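PDB 2VQY: Aac(6')-ib from Escherichia coli, which probably transfers the acetyl group of acetyl-CoA to the 6'-amino group of aminoglycosides such as kanamycin B, an acetylation that confers antibiotic resistance. Local coordinates for residues Y40-R45 against D118-N123. The protein carries 2 engineered substitutions. Residues are numbered along the deposited sequence; the frame is centred on the assembly and turned at random.
With ACO (acetyl coenzyme *a), chain B.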
loop_
_atom_site.group_PDB
_atom_site.type_symbol
_atom_site.label_atom_id
_atom_site.label_comp_id
_atom_site.label_asym_id
_atom_site.label_seq_id
_atom_site.Cartn_x
_atom_site.Cartn_y
_atom_site.Cartn_z
ATOM N N TYR A 40 -4.893 -13.486 -7.136
ATOM C CA TYR A 40 -6.294 -13.855 -7.217
ATOM C C TYR A 40 -6.723 -14.705 -6.013
ATOM O O TYR A 40 -7.713 -14.385 -5.347
ATOM C CB TYR A 40 -6.560 -14.588 -8.537
ATOM C CG TYR A 40 -7.819 -15.436 -8.529
ATOM C CD1 TYR A 40 -9.078 -14.838 -8.472
ATOM C CD2 TYR A 40 -7.741 -16.836 -8.578
ATOM C CE1 TYR A 40 -10.251 -15.627 -8.466
ATOM C CE2 TYR A 40 -8.899 -17.634 -8.578
ATOM C CZ TYR A 40 -10.135 -17.035 -8.521
ATOM O OH TYR A 40 -11.271 -17.802 -8.523
ATOM N N GLU A 41 -5.959 -15.765 -5.725
ATOM C CA GLU A 41 -6.202 -16.572 -4.538
ATOM C C GLU A 41 -6.266 -15.704 -3.262
ATOM O O GLU A 41 -7.211 -15.824 -2.452
ATOM C CB GLU A 41 -5.156 -17.678 -4.389
ATOM C CG GLU A 41 -5.441 -18.503 -3.141
ATOM C CD GLU A 41 -4.517 -19.700 -2.969
ATOM O OE1 GLU A 41 -3.659 -19.956 -3.830
ATOM O OE2 GLU A 41 -4.691 -20.380 -1.943
ATOM N N TRP A 42 -5.255 -14.852 -3.088
ATOM C CA TRP A 42 -5.180 -13.973 -1.907
ATOM C C TRP A 42 -6.387 -13.065 -1.760
ATOM O O TRP A 42 -6.989 -12.988 -0.671
ATOM C CB TRP A 42 -3.903 -13.132 -1.961
ATOM C CG TRP A 42 -2.608 -13.903 -1.778
ATOM C CD1 TRP A 42 -2.446 -15.239 -1.456
ATOM C CD2 TRP A 42 -1.304 -13.353 -1.889
ATOM N NE1 TRP A 42 -1.106 -15.541 -1.377
ATOM C CE2 TRP A 42 -0.381 -14.390 -1.620
ATOM C CE3 TRP A 42 -0.818 -12.058 -2.183
ATOM C CZ2 TRP A 42 1.006 -14.182 -1.652
ATOM C CZ3 TRP A 42 0.556 -11.849 -2.203
ATOM C CH2 TRP A 42 1.452 -12.896 -1.922
ATOM N N LEU A 43 -6.764 -12.401 -2.855
ATOM C CA LEU A 43 -7.860 -11.405 -2.882
ATOM C C LEU A 43 -9.232 -11.994 -2.575
ATOM O O LEU A 43 -10.193 -11.270 -2.341
ATOM C CB LEU A 43 -7.885 -10.654 -4.224
ATOM C CG LEU A 43 -6.674 -9.740 -4.480
ATOM C CD1 LEU A 43 -6.806 -9.034 -5.821
ATOM C CD2 LEU A 43 -6.524 -8.695 -3.345
ATOM N N ASN A 44 -9.301 -13.323 -2.582
ATOM C CA ASN A 44 -10.499 -14.045 -2.211
ATOM C C ASN A 44 -10.438 -14.709 -0.837
ATOM O O ASN A 44 -11.342 -15.487 -0.470
ATOM C CB ASN A 44 -10.865 -15.040 -3.316
ATOM C CG ASN A 44 -11.461 -14.353 -4.515
ATOM O OD1 ASN A 44 -12.622 -13.944 -4.485
ATOM N ND2 ASN A 44 -10.657 -14.181 -5.575
ATOM N N ARG A 45 -9.393 -14.412 -0.070
ATOM C CA ARG A 45 -9.339 -14.900 1.311
ATOM C C ARG A 45 -10.172 -13.985 2.189
ATOM O O ARG A 45 -10.202 -12.772 1.983
ATOM C CB ARG A 45 -7.906 -15.038 1.804
ATOM C CG ARG A 45 -7.145 -16.092 1.024
ATOM C CD ARG A 45 -5.771 -16.307 1.553
ATOM N NE ARG A 45 -5.113 -17.380 0.826
ATOM C CZ ARG A 45 -3.823 -17.656 0.881
ATOM N NH1 ARG A 45 -2.989 -16.928 1.622
ATOM N NH2 ARG A 45 -3.362 -18.684 0.177
ATOM N N ASP A 118 -0.834 1.096 -0.624
ATOM C CA ASP A 118 -1.887 0.178 -0.136
ATOM C C ASP A 118 -1.208 -1.167 0.019
ATOM O O ASP A 118 -0.240 -1.466 -0.724
ATOM C CB ASP A 118 -3.040 0.048 -1.146
ATOM C CG ASP A 118 -3.618 1.396 -1.570
ATOM O OD1 ASP A 118 -4.410 1.942 -0.785
ATOM O OD2 ASP A 118 -3.303 1.889 -2.683
ATOM N N GLN A 119 -1.657 -1.980 0.976
ATOM C CA GLN A 119 -1.005 -3.291 1.153
ATOM C C GLN A 119 -1.871 -4.273 1.901
ATOM O O GLN A 119 -2.877 -3.895 2.553
ATOM C CB GLN A 119 0.393 -3.174 1.804
ATOM C CG GLN A 119 0.427 -2.937 3.301
ATOM C CD GLN A 119 -0.170 -1.621 3.674
ATOM O OE1 GLN A 119 0.209 -0.570 3.139
ATOM N NE2 GLN A 119 -1.135 -1.662 4.594
ATOM N N LEU A 120 -1.483 -5.542 1.795
ATOM C CA LEU A 120 -2.223 -6.618 2.452
ATOM C C LEU A 120 -1.252 -7.748 2.784
ATOM O O LEU A 120 -0.245 -7.944 2.086
ATOM C CB LEU A 120 -3.384 -7.111 1.568
ATOM C CG LEU A 120 -3.025 -7.754 0.231
ATOM C CD1 LEU A 120 -2.805 -9.296 0.433
ATOM C CD2 LEU A 120 -4.109 -7.480 -0.823
ATOM N N LEU A 121 -1.554 -8.467 3.851
ATOM C CA LEU A 121 -0.816 -9.681 4.200
ATOM C C LEU A 121 -1.667 -10.888 3.778
ATOM O O LEU A 121 -2.856 -10.974 4.097
ATOM C CB LEU A 121 -0.515 -9.723 5.696
ATOM C CG LEU A 121 0.456 -8.687 6.295
ATOM C CD1 LEU A 121 0.512 -8.891 7.838
ATOM C CD2 LEU A 121 1.823 -8.794 5.655
ATOM N N ALA A 122 -1.021 -11.803 3.060
ATOM C CA ALA A 122 -1.667 -12.955 2.435
ATOM C C ALA A 122 -2.291 -13.969 3.412
ATOM O O ALA A 122 -3.322 -14.555 3.112
ATOM C CB ALA A 122 -0.642 -13.661 1.573
ATOM N N ASN A 123 -1.644 -14.160 4.565
ATOM C CA ASN A 123 -1.957 -15.255 5.498
ATOM C C ASN A 123 -2.620 -14.771 6.782
ATOM O O ASN A 123 -2.056 -13.967 7.526
ATOM C CB ASN A 123 -0.681 -16.054 5.813
ATOM C CG ASN A 123 -0.050 -16.646 4.569
ATOM O OD1 ASN A 123 -0.743 -17.232 3.751
ATOM N ND2 ASN A 123 1.253 -16.462 4.404
HETATM N N1A ACO B . -7.967 -0.658 17.664
HETATM C C2A ACO B . -6.730 -0.210 17.886
HETATM N N3A ACO B . -5.673 -0.932 17.520
HETATM C C4A ACO B . -5.834 -2.130 16.907
HETATM C C5A ACO B . -7.101 -2.620 16.650
HETATM C C6A ACO B . -8.189 -1.850 17.052
HETATM N N6A ACO B . -9.434 -2.285 16.831
HETATM N N7A ACO B . -6.964 -3.798 16.048
HETATM C C8A ACO B . -5.658 -4.057 15.935
HETATM N N9A ACO B . -4.974 -3.040 16.462
HETATM C C1B ACO B . -3.494 -2.859 16.546
HETATM C C2B ACO B . -2.657 -4.023 17.044
HETATM O O2B ACO B . -2.746 -4.110 18.470
HETATM C C3B ACO B . -1.274 -3.546 16.610
HETATM O O3B ACO B . -0.821 -2.470 17.447
HETATM P P3B ACO B . 0.112 -2.696 18.758
HETATM O O7A ACO B . 0.234 -1.212 19.392
HETATM O O8A ACO B . 1.549 -3.087 18.177
HETATM O O9A ACO B . -0.488 -3.697 19.683
HETATM C C4B ACO B . -1.557 -2.885 15.248
HETATM O O4B ACO B . -2.983 -2.636 15.217
HETATM C C5B ACO B . -1.241 -3.646 13.946
HETATM O O5B ACO B . 0.165 -3.702 13.697
HETATM P P1A ACO B . 0.780 -4.972 12.909
HETATM O O1A ACO B . 2.117 -4.574 12.362
HETATM O O2A ACO B . 0.672 -6.239 13.690
HETATM O O3A ACO B . -0.252 -5.067 11.729
HETATM P P2A ACO B . -0.391 -6.320 10.719
HETATM O O4A ACO B . 0.833 -7.114 10.697
HETATM O O5A ACO B . -1.723 -6.980 10.946
HETATM O O6A ACO B . -0.502 -5.470 9.323
HETATM C CBP ACO B . -2.264 -4.910 7.692
HETATM C CCP ACO B . -1.568 -4.514 9.017
HETATM C CDP ACO B . -3.386 -3.855 7.409
HETATM C CEP ACO B . -1.210 -4.883 6.565
HETATM C CAP ACO B . -2.895 -6.338 7.866
HETATM O OAP ACO B . -3.642 -6.426 9.116
HETATM C C9P ACO B . -3.759 -6.759 6.645
HETATM O O9P ACO B . -3.212 -7.123 5.594
HETATM N N8P ACO B . -5.088 -6.686 6.837
HETATM C C7P ACO B . -6.114 -7.033 5.840
HETATM C C6P ACO B . -5.979 -6.184 4.549
HETATM C C5P ACO B . -6.064 -4.670 4.814
HETATM O O5P ACO B . -6.667 -4.245 5.798
HETATM N N4P ACO B . -5.403 -3.923 3.903
HETATM C C3P ACO B . -5.283 -2.585 3.811
HETATM C C2P ACO B . -5.743 -1.653 4.709
HETATM S S1P ACO B . -5.706 0.145 4.255
HETATM C C ACO B . -4.543 0.499 2.963
HETATM O O ACO B . -3.843 -0.370 2.407
HETATM C CH3 ACO B . -4.484 2.015 2.629
#
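The methyl group of Ala122 sits squarely over one face of the Trp42 indole, its CB 3.4 Å from the centroid of the five-membered ring and 17° off the normal, a tight CH-pi contact. On that same side of the indole lies the Arg45 guanidinium, with Trp42 CD1 3.5 Å above its plane, offset toward its rim. Extended from CG to NE, the Arg45 chain carries NH1 to the Ala122 carbonyl: NH1 to O is 2.8 Å, nearly straight at 159°, and the oxygen lies in the guanidinium plane although the donor stands well above the carbonyl plane. NH1 also makes a weak, bent bond of 3.1 Å to Asn123 OD1, whereas Asn123 ND2 turns to Gln126. On the other nitrogen, NH2 forms a salt bridge with Glu41 OE2 at 3.0 Å, so both terminal nitrogens are held, by Glu41 and the Ala122 carbonyl, limiting the group's rotation. The contact joins helix 36-43 and the turn leading into helix 46-49 to strand 114-121 and the loop after it in the GNAT fold, where that strand pairs in parallel with 151-154 on one side and antiparallel with 88-97 on the other. Two residues before Ala122, Leu120, its CG between backbone N and carbonyl carbon (chi1 64°), brings CD2 within 3.7 Å of Leu43 CD2, the two side chains crossing at about a right angle; Ile48 and Trp52 also touch Leu120. The same strand binds acetyl-CoA through its backbone: Gln119 N donates to the acetyl oxygen O, and Leu121 N to O9P of the pantetheine arm at 2.8 Å.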